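Local coordinates for protein folylpolyglutamate synthase (FolC) (Helicobacter pylori, PDB 6K8C) that probably adds glutamate to dihydropteroate and then to reduced folates, using ATP to build dihydrofolate and folylpolyglutamates, at residues Lys48-Thr61 / Thr152-Asp166. Numbering follows the deposited sequence.
Sequences KVIHVVGTNGKGST and TNALKKTLSVFTPID
His51 and Thr152 show how a side chain can tie a strand to the 3-10 segment ahead of the neighbouring strand. His51 NE2 donates to Thr152 OG1 at 2.7 Å, the hydroxyl lying 21° out of the ring plane, and Thr152 OG1 is also hydrogen-bonded to Asp150. One ring face rests on Val53 CG2; above the opposite face, offset toward the rim, sits Thr152 O. At the edge, Asn153 OD1 lies 3.3 Å from His51 CE1, its amide nearly perpendicular to the imidazole, and a water links His51 ND1 to Ser160 OG. Val53 and Phe162 lie side by side on the face of the sheet that also carries His51 and Ser160, with CG1 of Val53 3.7 Å from CE1 of Phe162. Strands 48-53 and 159-162 run parallel in the central sheet of the Mur ligase-type ATP-binding domain, joined by backbone bonds such as Val53 N to Val161 O. Residues 54-61, GTNGKGST, make up the P-loop and the first turn of helix 58-70; Gly57 N, at the N-cap, and Ser60 OG hydrogen-bond to a citrate probably taken up from the crystallisation liquor. Thr163 OG1, placed between its own backbone N and carbonyl carbon (chi1 74°), donates to Asn56 O at 2.8 Å from above the carbonyl plane. Pro164 O grips the same loop twice, accepting from Thr55 N and Asn56 N, while Thr55 OG1 takes an almost straight bond from Asp166 N (3.0 Å, 169°).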
# COMPACT_ATOMS: atom_id res chain seq x y z
N LYS A 48 -4.49 -8.97 18.00
CA LYS A 48 -3.05 -8.76 17.94
C LYS A 48 -2.73 -7.88 16.75
O LYS A 48 -3.24 -8.10 15.65
CB LYS A 48 -2.32 -10.10 17.85
CG LYS A 48 -2.45 -10.94 19.12
CD LYS A 48 -1.70 -12.27 19.00
CE LYS A 48 -2.02 -13.21 20.15
NZ LYS A 48 -1.87 -12.54 21.48
N VAL A 49 -1.91 -6.85 16.97
CA VAL A 49 -1.69 -5.80 15.99
C VAL A 49 -0.34 -6.00 15.34
O VAL A 49 0.68 -6.09 16.03
CB VAL A 49 -1.78 -4.41 16.64
CG1 VAL A 49 -1.22 -3.34 15.69
CG2 VAL A 49 -3.21 -4.10 17.04
N ILE A 50 -0.32 -6.05 14.01
CA ILE A 50 0.92 -6.15 13.24
C ILE A 50 1.14 -4.83 12.52
O ILE A 50 0.32 -4.42 11.69
CB ILE A 50 0.87 -7.32 12.25
CG1 ILE A 50 0.68 -8.64 13.00
CG2 ILE A 50 2.15 -7.36 11.44
CD1 ILE A 50 -0.71 -9.20 12.90
N HIS A 51 2.24 -4.16 12.84
CA HIS A 51 2.55 -2.84 12.29
C HIS A 51 3.45 -3.02 11.07
O HIS A 51 4.60 -3.45 11.20
CB HIS A 51 3.22 -1.98 13.36
CG HIS A 51 3.14 -0.51 13.10
ND1 HIS A 51 4.00 0.40 13.69
CD2 HIS A 51 2.30 0.23 12.33
CE1 HIS A 51 3.70 1.62 13.29
NE2 HIS A 51 2.67 1.54 12.47
N VAL A 52 2.95 -2.66 9.90
CA VAL A 52 3.70 -2.75 8.65
C VAL A 52 4.30 -1.38 8.35
O VAL A 52 3.57 -0.41 8.13
CB VAL A 52 2.82 -3.25 7.49
CG1 VAL A 52 3.64 -3.38 6.22
CG2 VAL A 52 2.20 -4.60 7.85
N VAL A 53 5.63 -1.31 8.33
CA VAL A 53 6.37 -0.06 8.20
C VAL A 53 7.42 -0.24 7.11
O VAL A 53 8.09 -1.28 7.05
CB VAL A 53 7.04 0.34 9.53
CG1 VAL A 53 7.94 1.56 9.35
CG2 VAL A 53 5.99 0.62 10.60
N GLY A 54 7.58 0.76 6.25
CA GLY A 54 8.59 0.70 5.22
C GLY A 54 8.25 1.63 4.07
O GLY A 54 7.32 2.42 4.14
N THR A 55 9.03 1.50 3.00
CA THR A 55 8.84 2.31 1.81
C THR A 55 8.20 1.54 0.67
O THR A 55 7.21 2.00 0.09
CB THR A 55 10.18 2.90 1.34
OG1 THR A 55 10.76 3.67 2.39
CG2 THR A 55 9.98 3.78 0.11
N ASN A 56 8.72 0.37 0.34
CA ASN A 56 8.23 -0.43 -0.77
C ASN A 56 7.65 -1.74 -0.25
O ASN A 56 8.08 -2.27 0.77
CB ASN A 56 9.35 -0.72 -1.78
CG ASN A 56 9.91 0.54 -2.39
OD1 ASN A 56 9.17 1.45 -2.77
ND2 ASN A 56 11.23 0.61 -2.48
N GLY A 57 6.65 -2.25 -0.98
CA GLY A 57 6.09 -3.55 -0.69
C GLY A 57 5.22 -3.65 0.55
O GLY A 57 4.94 -4.76 0.99
N LYS A 58 4.79 -2.52 1.12
CA LYS A 58 3.91 -2.59 2.30
C LYS A 58 2.61 -3.29 1.96
O LYS A 58 2.15 -4.17 2.70
CB LYS A 58 3.64 -1.19 2.85
CG LYS A 58 4.83 -0.57 3.59
CD LYS A 58 4.39 0.56 4.51
CE LYS A 58 3.80 1.72 3.73
NZ LYS A 58 4.65 2.10 2.56
N GLY A 59 2.00 -2.93 0.83
CA GLY A 59 0.68 -3.44 0.50
C GLY A 59 0.66 -4.94 0.29
O GLY A 59 -0.17 -5.65 0.86
N SER A 60 1.58 -5.45 -0.54
CA SER A 60 1.57 -6.88 -0.82
C SER A 60 2.02 -7.69 0.39
O SER A 60 1.45 -8.75 0.68
CB SER A 60 2.45 -7.19 -2.04
OG SER A 60 3.76 -6.70 -1.86
N THR A 61 3.05 -7.22 1.10
CA THR A 61 3.49 -7.93 2.30
C THR A 61 2.36 -8.06 3.31
O THR A 61 2.12 -9.14 3.87
CB THR A 61 4.68 -7.21 2.94
OG1 THR A 61 5.74 -7.07 1.98
CG2 THR A 61 5.19 -8.00 4.15
N THR A 152 -0.71 5.37 13.49
CA THR A 152 -0.71 3.94 13.79
C THR A 152 0.28 3.57 14.88
O THR A 152 0.17 2.48 15.46
CB THR A 152 -0.42 3.12 12.53
OG1 THR A 152 0.85 3.51 11.99
CG2 THR A 152 -1.50 3.33 11.49
N ASN A 153 1.23 4.46 15.19
CA ASN A 153 2.18 4.21 16.27
C ASN A 153 1.53 4.18 17.65
O ASN A 153 2.13 3.66 18.59
CB ASN A 153 3.27 5.28 16.27
CG ASN A 153 4.45 4.89 15.42
OD1 ASN A 153 4.92 3.76 15.48
ND2 ASN A 153 4.94 5.83 14.61
N ALA A 154 0.32 4.73 17.79
CA ALA A 154 -0.31 4.84 19.10
C ALA A 154 -0.91 3.53 19.58
O ALA A 154 -1.17 3.38 20.78
CB ALA A 154 -1.39 5.92 19.08
N LEU A 155 -1.15 2.58 18.68
CA LEU A 155 -1.72 1.30 19.07
C LEU A 155 -0.64 0.38 19.60
O LEU A 155 0.50 0.38 19.10
CB LEU A 155 -2.45 0.67 17.88
CG LEU A 155 -3.84 1.18 17.53
CD1 LEU A 155 -3.78 2.56 16.90
CD2 LEU A 155 -4.53 0.21 16.60
N LYS A 156 -0.96 -0.40 20.63
CA LYS A 156 -0.01 -1.38 21.12
C LYS A 156 0.20 -2.45 20.06
O LYS A 156 -0.75 -2.89 19.40
CB LYS A 156 -0.50 -2.01 22.43
CG LYS A 156 -0.14 -1.20 23.67
CD LYS A 156 -0.78 -1.77 24.92
CE LYS A 156 -0.90 -0.72 26.02
NZ LYS A 156 -1.64 -1.23 27.20
N LYS A 157 1.44 -2.86 19.88
CA LYS A 157 1.81 -3.73 18.77
C LYS A 157 2.31 -5.07 19.29
O LYS A 157 3.08 -5.13 20.26
CB LYS A 157 2.87 -3.08 17.89
CG LYS A 157 4.09 -2.57 18.63
CD LYS A 157 5.13 -2.03 17.66
CE LYS A 157 4.61 -0.79 16.96
NZ LYS A 157 5.09 0.45 17.62
N THR A 158 1.85 -6.14 18.65
CA THR A 158 2.42 -7.46 18.87
C THR A 158 3.70 -7.65 18.06
O THR A 158 4.66 -8.25 18.53
CB THR A 158 1.39 -8.53 18.48
OG1 THR A 158 0.16 -8.26 19.16
CG2 THR A 158 1.89 -9.92 18.85
N LEU A 159 3.72 -7.12 16.83
CA LEU A 159 4.80 -7.40 15.90
C LEU A 159 4.90 -6.24 14.92
O LEU A 159 3.88 -5.69 14.51
CB LEU A 159 4.53 -8.70 15.15
CG LEU A 159 5.49 -9.13 14.04
CD1 LEU A 159 6.80 -9.59 14.65
CD2 LEU A 159 4.84 -10.23 13.21
N SER A 160 6.13 -5.87 14.57
CA SER A 160 6.38 -4.95 13.48
C SER A 160 7.01 -5.71 12.32
O SER A 160 7.81 -6.62 12.52
CB SER A 160 7.31 -3.81 13.91
OG SER A 160 6.75 -3.07 14.98
N VAL A 161 6.61 -5.35 11.10
CA VAL A 161 7.23 -5.88 9.89
C VAL A 161 7.83 -4.70 9.13
O VAL A 161 7.09 -3.80 8.70
CB VAL A 161 6.23 -6.64 9.01
CG1 VAL A 161 6.90 -7.09 7.72
CG2 VAL A 161 5.66 -7.83 9.76
N PHE A 162 9.15 -4.68 8.99
CA PHE A 162 9.83 -3.61 8.28
C PHE A 162 10.12 -4.08 6.86
O PHE A 162 11.02 -4.89 6.64
CB PHE A 162 11.10 -3.18 9.01
CG PHE A 162 10.83 -2.49 10.31
CD1 PHE A 162 10.37 -1.18 10.33
CD2 PHE A 162 11.02 -3.14 11.52
CE1 PHE A 162 10.11 -0.53 11.53
CE2 PHE A 162 10.77 -2.50 12.72
CZ PHE A 162 10.30 -1.19 12.73
N THR A 163 9.33 -3.58 5.91
CA THR A 163 9.57 -3.83 4.49
C THR A 163 10.74 -2.95 4.03
O THR A 163 11.26 -2.15 4.81
CB THR A 163 8.28 -3.57 3.71
OG1 THR A 163 8.03 -2.17 3.60
CG2 THR A 163 7.10 -4.24 4.40
N PRO A 164 11.23 -3.12 2.80
CA PRO A 164 12.42 -2.35 2.38
C PRO A 164 12.21 -0.84 2.46
O PRO A 164 11.18 -0.31 2.04
CB PRO A 164 12.63 -2.82 0.93
CG PRO A 164 12.15 -4.24 0.95
CD PRO A 164 10.90 -4.18 1.82
N ILE A 165 13.22 -0.16 3.00
CA ILE A 165 13.19 1.28 3.25
C ILE A 165 14.09 1.98 2.24
O ILE A 165 15.24 1.55 2.03
CB ILE A 165 13.62 1.60 4.69
CG1 ILE A 165 12.64 1.01 5.70
CG2 ILE A 165 13.76 3.10 4.89
CD1 ILE A 165 13.24 0.79 7.07
N ASP A 166 13.59 3.06 1.65
CA ASP A 166 14.32 3.78 0.62
C ASP A 166 13.90 5.25 0.67
O ASP A 166 13.14 5.67 1.54
CB ASP A 166 14.07 3.16 -0.76
CG ASP A 166 15.25 3.32 -1.70
OD1 ASP A 166 16.09 4.22 -1.46
OD2 ASP A 166 15.34 2.55 -2.68
O HOH W 1 6.75 -0.31 14.58
O HOH W 2 10.12 6.10 2.59